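Local coordinates for dihydrodipicolinate synthase family protein (Sinorhizobium meliloti, PDB 4DNH), which is of unknown function but folds as a TIM barrel and may be an enzyme related to dihydrodipicolinate synthase, at residues 26-31 with 286-291; 35-40 with 277-282. All coordinates share one frame; numbering follows the deposited sequence.

Contact 1. Residues 26-31 with 286-291; sequences NSRDAK and ASAALE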
loop_
_atom_site.group_PDB
_atom_site.type_symbol
_atom_site.label_atom_id
_atom_site.label_comp_id
_atom_site.label_asym_id
_atom_site.label_seq_id
_atom_site.Cartn_x
_atom_site.Cartn_y
_atom_site.Cartn_z
ATOM N N ASN A 26 4.950 -20.098 2.216
ATOM C CA ASN A 26 4.052 -21.231 1.987
ATOM C C ASN A 26 2.855 -20.771 1.160
ATOM O O ASN A 26 2.168 -19.823 1.522
ATOM C CB ASN A 26 3.635 -21.870 3.320
ATOM C CG ASN A 26 2.921 -23.214 3.156
ATOM O OD1 ASN A 26 2.266 -23.684 4.085
ATOM N ND2 ASN A 26 3.052 -23.843 1.991
ATOM N N SER A 27 2.650 -21.416 0.021
ATOM C CA SER A 27 1.525 -21.133 -0.865
ATOM C C SER A 27 0.202 -21.329 -0.122
ATOM O O SER A 27 0.071 -22.258 0.653
ATOM C CB SER A 27 1.577 -22.074 -2.075
ATOM O OG SER A 27 1.172 -21.414 -3.263
ATOM N N ARG A 28 -0.765 -20.446 -0.348
ATOM C CA ARG A 28 -2.018 -20.450 0.410
ATOM C C ARG A 28 -3.141 -19.880 -0.426
ATOM O O ARG A 28 -2.922 -19.039 -1.302
ATOM C CB ARG A 28 -1.913 -19.623 1.711
ATOM C CG ARG A 28 -1.007 -20.202 2.786
ATOM C CD ARG A 28 -1.074 -19.460 4.118
ATOM N NE ARG A 28 -0.072 -20.019 5.023
ATOM C CZ ARG A 28 1.186 -19.589 5.119
ATOM N NH1 ARG A 28 2.020 -20.194 5.954
ATOM N NH2 ARG A 28 1.611 -18.543 4.397
ATOM N N ASP A 29 -4.342 -20.354 -0.120
ATOM C CA ASP A 29 -5.586 -19.952 -0.754
ATOM C C ASP A 29 -6.239 -18.956 0.184
ATOM O O ASP A 29 -6.245 -19.170 1.400
ATOM C CB ASP A 29 -6.489 -21.195 -0.895
ATOM C CG ASP A 29 -7.661 -20.983 -1.841
ATOM O OD1 ASP A 29 -8.426 -20.007 -1.671
ATOM O OD2 ASP A 29 -7.833 -21.819 -2.757
ATOM N N ALA A 30 -6.803 -17.884 -0.371
ATOM C CA ALA A 30 -7.461 -16.842 0.433
ATOM C C ALA A 30 -8.579 -17.394 1.329
ATOM O O ALA A 30 -8.875 -16.826 2.383
ATOM C CB ALA A 30 -7.989 -15.724 -0.455
ATOM N N LYS A 31 -9.181 -18.507 0.912
ATOM C CA LYS A 31 -10.243 -19.148 1.686
ATOM C C LYS A 31 -9.787 -19.662 3.063
ATOM O O LYS A 31 -10.615 -19.873 3.948
ATOM C CB LYS A 31 -10.924 -20.252 0.869
ATOM C CG LYS A 31 -12.017 -19.722 -0.046
ATOM C CD LYS A 31 -12.114 -20.516 -1.340
ATOM C CE LYS A 31 -12.956 -21.773 -1.187
ATOM N NZ LYS A 31 -13.199 -22.413 -2.509
ATOM N N ALA A 286 2.495 -12.171 6.739
ATOM C CA ALA A 286 1.090 -11.772 6.783
ATOM C C ALA A 286 0.189 -12.939 6.400
ATOM O O ALA A 286 -0.818 -13.212 7.067
ATOM C CB ALA A 286 0.843 -10.585 5.868
ATOM N N SER A 287 0.573 -13.623 5.320
ATOM C CA SER A 287 -0.104 -14.806 4.857
ATOM C C SER A 287 -0.179 -15.839 5.986
ATOM O O SER A 287 -1.269 -16.283 6.350
ATOM C CB SER A 287 0.616 -15.376 3.637
ATOM O OG SER A 287 0.072 -16.629 3.243
ATOM N N ALA A 288 0.973 -16.200 6.550
ATOM C CA ALA A 288 1.033 -17.194 7.629
ATOM C C ALA A 288 0.156 -16.811 8.817
ATOM O O ALA A 288 -0.459 -17.672 9.444
ATOM C CB ALA A 288 2.470 -17.414 8.082
ATOM N N ALA A 289 0.094 -15.518 9.114
ATOM C CA ALA A 289 -0.674 -15.037 10.255
ATOM C C ALA A 289 -2.163 -14.957 9.960
ATOM O O ALA A 289 -2.978 -15.274 10.816
ATOM C CB ALA A 289 -0.133 -13.706 10.740
ATOM N N LEU A 290 -2.521 -14.544 8.756
ATOM C CA LEU A 290 -3.914 -14.550 8.343
ATOM C C LEU A 290 -4.488 -15.966 8.319
ATOM O O LEU A 290 -5.688 -16.156 8.531
ATOM C CB LEU A 290 -4.081 -13.891 6.974
ATOM C CG LEU A 290 -3.895 -12.371 6.901
ATOM C CD1 LEU A 290 -3.751 -11.931 5.457
ATOM C CD2 LEU A 290 -5.020 -11.608 7.573
ATOM N N GLU A 291 -3.638 -16.958 8.070
ATOM C CA GLU A 291 -4.068 -18.345 8.149
ATOM C C GLU A 291 -4.382 -18.734 9.593
ATOM O O GLU A 291 -5.440 -19.306 9.869
ATOM C CB GLU A 291 -3.030 -19.293 7.557
ATOM C CG GLU A 291 -3.507 -20.741 7.537
ATOM C CD GLU A 291 -2.416 -21.745 7.196
ATOM O OE1 GLU A 291 -1.270 -21.339 6.902
ATOM O OE2 GLU A 291 -2.709 -22.958 7.226
#
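Arg28 reaches from the loop 26-31 to helix 283-294 and bonds Glu291 and Ser287 with two different nitrogens of its guanidinium group. The ionic part is a salt bridge: NE of Arg28 gives its hydrogen to OE1 of Glu291 at 2.6 Å. The carboxylate oxygen lies near the guanidinium edge, yet the two flat groups are turned 52° apart, and NE meets OE1 from above the carboxylate plane. The two side chains cross at about a right angle; the glutamate comes in from one turn further along the helix, and CG anti to its backbone N (chi1 -176°), with the chain extended beyond it, carries the carboxylate out to NE.

The second polar bond runs from NH2 of Arg28 to OG of Ser287, 2.7 Å long and bent to 152° at the hydrogen. That hydroxyl is also hydrogen-bonded to the backbone O of Leu74, so the serine ties both the arginine and the stretch after helix 61-73 to this helix.

Apolar contacts sandwich the group. CA of Ala288 sits 3.4 Å above the centre of one guanidinium face, and the methyl CB of the same residue is 3.5 Å from NH1. CB of Asn26 covers the opposite face, offset toward its rim. A leucine in place of Arg28 would probably leave Glu291 without its positive partner and take from the Ser287 hydroxyl the bond it accepts from the guanidinium.

Beside the arginine, Asp29 OD1 accepts from the backbone N of Lys31 at 3.1 Å, an Asx turn leading into the 3-10 segment that starts at Ala30. Backbone hydrogen bonds also join Arg28 to Asp73. This surface contact joins the loop before the first strand of a TIM barrel to the second helix after the eighth.

Contact 2. Residues 35-40 with 277-282; sequences RVAFAA and GIFDAI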
loop_
_atom_site.group_PDB
_atom_site.type_symbol
_atom_site.label_atom_id
_atom_site.label_comp_id
_atom_site.label_asym_id
_atom_site.label_seq_id
_atom_site.Cartn_x
_atom_site.Cartn_y
_atom_site.Cartn_z
ATOM N N ARG A 35 -10.269 -13.087 6.827
ATOM C CA ARG A 35 -10.208 -11.669 6.482
ATOM C C ARG A 35 -10.025 -11.518 4.984
ATOM O O ARG A 35 -9.513 -12.431 4.340
ATOM C CB ARG A 35 -9.022 -11.000 7.177
ATOM C CG ARG A 35 -9.066 -11.000 8.697
ATOM C CD ARG A 35 -10.053 -9.986 9.234
ATOM N NE ARG A 35 -10.100 -10.015 10.694
ATOM C CZ ARG A 35 -10.907 -10.799 11.401
ATOM N NH1 ARG A 35 -11.748 -11.626 10.790
ATOM N NH2 ARG A 35 -10.873 -10.760 12.724
ATOM N N VAL A 36 -10.429 -10.363 4.445
ATOM C CA VAL A 36 -10.069 -9.933 3.083
ATOM C C VAL A 36 -8.852 -8.994 3.101
ATOM O O VAL A 36 -8.939 -7.834 3.535
ATOM C CB VAL A 36 -11.248 -9.237 2.374
ATOM C CG1 VAL A 36 -10.857 -8.818 0.959
ATOM C CG2 VAL A 36 -12.456 -10.160 2.335
ATOM N N ALA A 37 -7.719 -9.503 2.616
ATOM C CA ALA A 37 -6.431 -8.826 2.733
ATOM C C ALA A 37 -5.824 -8.566 1.378
ATOM O O ALA A 37 -5.642 -9.497 0.593
ATOM C CB ALA A 37 -5.478 -9.662 3.559
ATOM N N PHE A 38 -5.499 -7.296 1.119
ATOM C CA PHE A 38 -4.765 -6.877 -0.066
ATOM C C PHE A 38 -3.401 -6.373 0.353
ATOM O O PHE A 38 -3.262 -5.693 1.378
ATOM C CB PHE A 38 -5.422 -5.659 -0.705
ATOM C CG PHE A 38 -6.695 -5.943 -1.440
ATOM C CD1 PHE A 38 -7.916 -5.889 -0.782
ATOM C CD2 PHE A 38 -6.679 -6.179 -2.802
ATOM C CE1 PHE A 38 -9.097 -6.118 -1.472
ATOM C CE2 PHE A 38 -7.858 -6.398 -3.493
ATOM C CZ PHE A 38 -9.067 -6.374 -2.828
ATOM N N ALA A 39 -2.401 -6.647 -0.470
ATOM C CA ALA A 39 -1.175 -5.892 -0.384
ATOM C C ALA A 39 -1.151 -4.825 -1.493
ATOM O O ALA A 39 -1.438 -5.109 -2.664
ATOM C CB ALA A 39 0.016 -6.821 -0.471
ATOM N N ALA A 40 -0.853 -3.581 -1.119
ATOM C CA ALA A 40 -0.619 -2.539 -2.115
ATOM C C ALA A 40 0.804 -2.744 -2.628
ATOM O O ALA A 40 1.762 -2.579 -1.872
ATOM C CB ALA A 40 -0.791 -1.161 -1.505
ATOM N N GLY A 277 0.259 -1.366 2.406
ATOM C CA GLY A 277 1.592 -1.371 1.807
ATOM C C GLY A 277 2.564 -2.247 2.593
ATOM O O GLY A 277 3.487 -2.801 2.014
ATOM N N ILE A 278 2.360 -2.393 3.906
ATOM C CA ILE A 278 3.248 -3.257 4.693
ATOM C C ILE A 278 3.093 -4.743 4.311
ATOM O O ILE A 278 4.049 -5.512 4.386
ATOM C CB ILE A 278 3.145 -3.012 6.234
ATOM C CG1 ILE A 278 4.153 -3.872 7.019
ATOM C CG2 ILE A 278 1.741 -3.284 6.761
ATOM C CD1 ILE A 278 5.602 -3.499 6.809
ATOM N N PHE A 279 1.899 -5.139 3.881
ATOM C CA PHE A 279 1.662 -6.525 3.486
ATOM C C PHE A 279 2.452 -6.938 2.253
ATOM O O PHE A 279 2.706 -8.117 2.033
ATOM C CB PHE A 279 0.174 -6.785 3.317
ATOM C CG PHE A 279 -0.510 -7.140 4.604
ATOM C CD1 PHE A 279 0.166 -7.023 5.817
ATOM C CD2 PHE A 279 -1.824 -7.558 4.609
ATOM C CE1 PHE A 279 -0.445 -7.345 7.001
ATOM C CE2 PHE A 279 -2.449 -7.881 5.793
ATOM C CZ PHE A 279 -1.759 -7.778 6.995
ATOM N N ASP A 280 2.844 -5.950 1.462
ATOM C CA ASP A 280 3.776 -6.150 0.385
ATOM C C ASP A 280 5.130 -6.605 0.987
ATOM O O ASP A 280 5.597 -7.721 0.704
ATOM C CB ASP A 280 3.883 -4.843 -0.420
ATOM C CG ASP A 280 5.090 -4.804 -1.353
ATOM O OD1 ASP A 280 6.150 -5.401 -1.038
ATOM O OD2 ASP A 280 4.977 -4.142 -2.405
ATOM N N ALA A 281 5.723 -5.761 1.837
ATOM C CA ALA A 281 7.043 -6.027 2.428
ATOM C C ALA A 281 7.144 -7.265 3.337
ATOM O O ALA A 281 8.219 -7.880 3.436
ATOM C CB ALA A 281 7.545 -4.793 3.163
ATOM N N ILE A 282 6.048 -7.635 3.998
ATOM C CA ILE A 282 6.056 -8.824 4.865
ATOM C C ILE A 282 5.080 -9.914 4.390
ATOM O O ILE A 282 4.603 -10.747 5.190
ATOM C CB ILE A 282 5.769 -8.458 6.346
ATOM C CG1 ILE A 282 4.328 -7.962 6.506
ATOM C CG2 ILE A 282 6.781 -7.438 6.864
ATOM C CD1 ILE A 282 3.940 -7.624 7.929
#
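Phe279 extends its ring alongside strand 37-40, its CB against the methyl of Ala39 (CB to CB 3.8 Å) and its far edge turned to Ala37. With CG roughly anti to the carbonyl carbon (chi1 -85°), the ring runs back toward the start of the strand, where CE2 comes 4.2 Å from CB of Ala37, which lies near the ring plane. Ala37 and Ala39, two apart on the strand, both point their methyls at the short helix 278-281, while Phe38 between them points away. These small residues allow a close approach: CB of Ala39 is 3.5 Å from the backbone N of Asp280.

The neighbourhood is the closing seam of a TIM barrel, where the first strand, 37-40, meets the turn and helix just after the eighth, 273-276; backbone hydrogen bonds from Phe38 to Ala274 and Leu276 join the two strands.

Asp280 approaches the strand end, with CB 3.4 Å from the carbonyl O of Ala40. Its carboxylate OD2 is hydrogen-bonded to ND1 of His42, just beyond the strand. Gly277 brings its CA to 3.9 Å from the same O of Ala40, and its backbone N donates to a bound glycerol, probably from the crystallisation liquor. Tyr260 and Ile264 of helix 260-265 and Ala286 of helix 283-294 also touch the side chain of Phe279.

In the fold
Both contacts join the N-terminal entry to the barrel with the region that follows its eighth strand, 273-276. Along the chain, 26-31 and 35-40 come first, then 277-282 and 286-291, so contact 2 is enclosed by contact 1. Their centres lie about 11 Å apart: contact 1 is at the surface, contact 2 buried near the middle of the chain. Helices 278-281 and 283-294 follow one another, and Leu290 bridges the two sites, its CD1 lying 3.4 Å from CB of Ala37. Together the contacts tie the first strand, and the loop before it, to the two helices that follow the eighth strand.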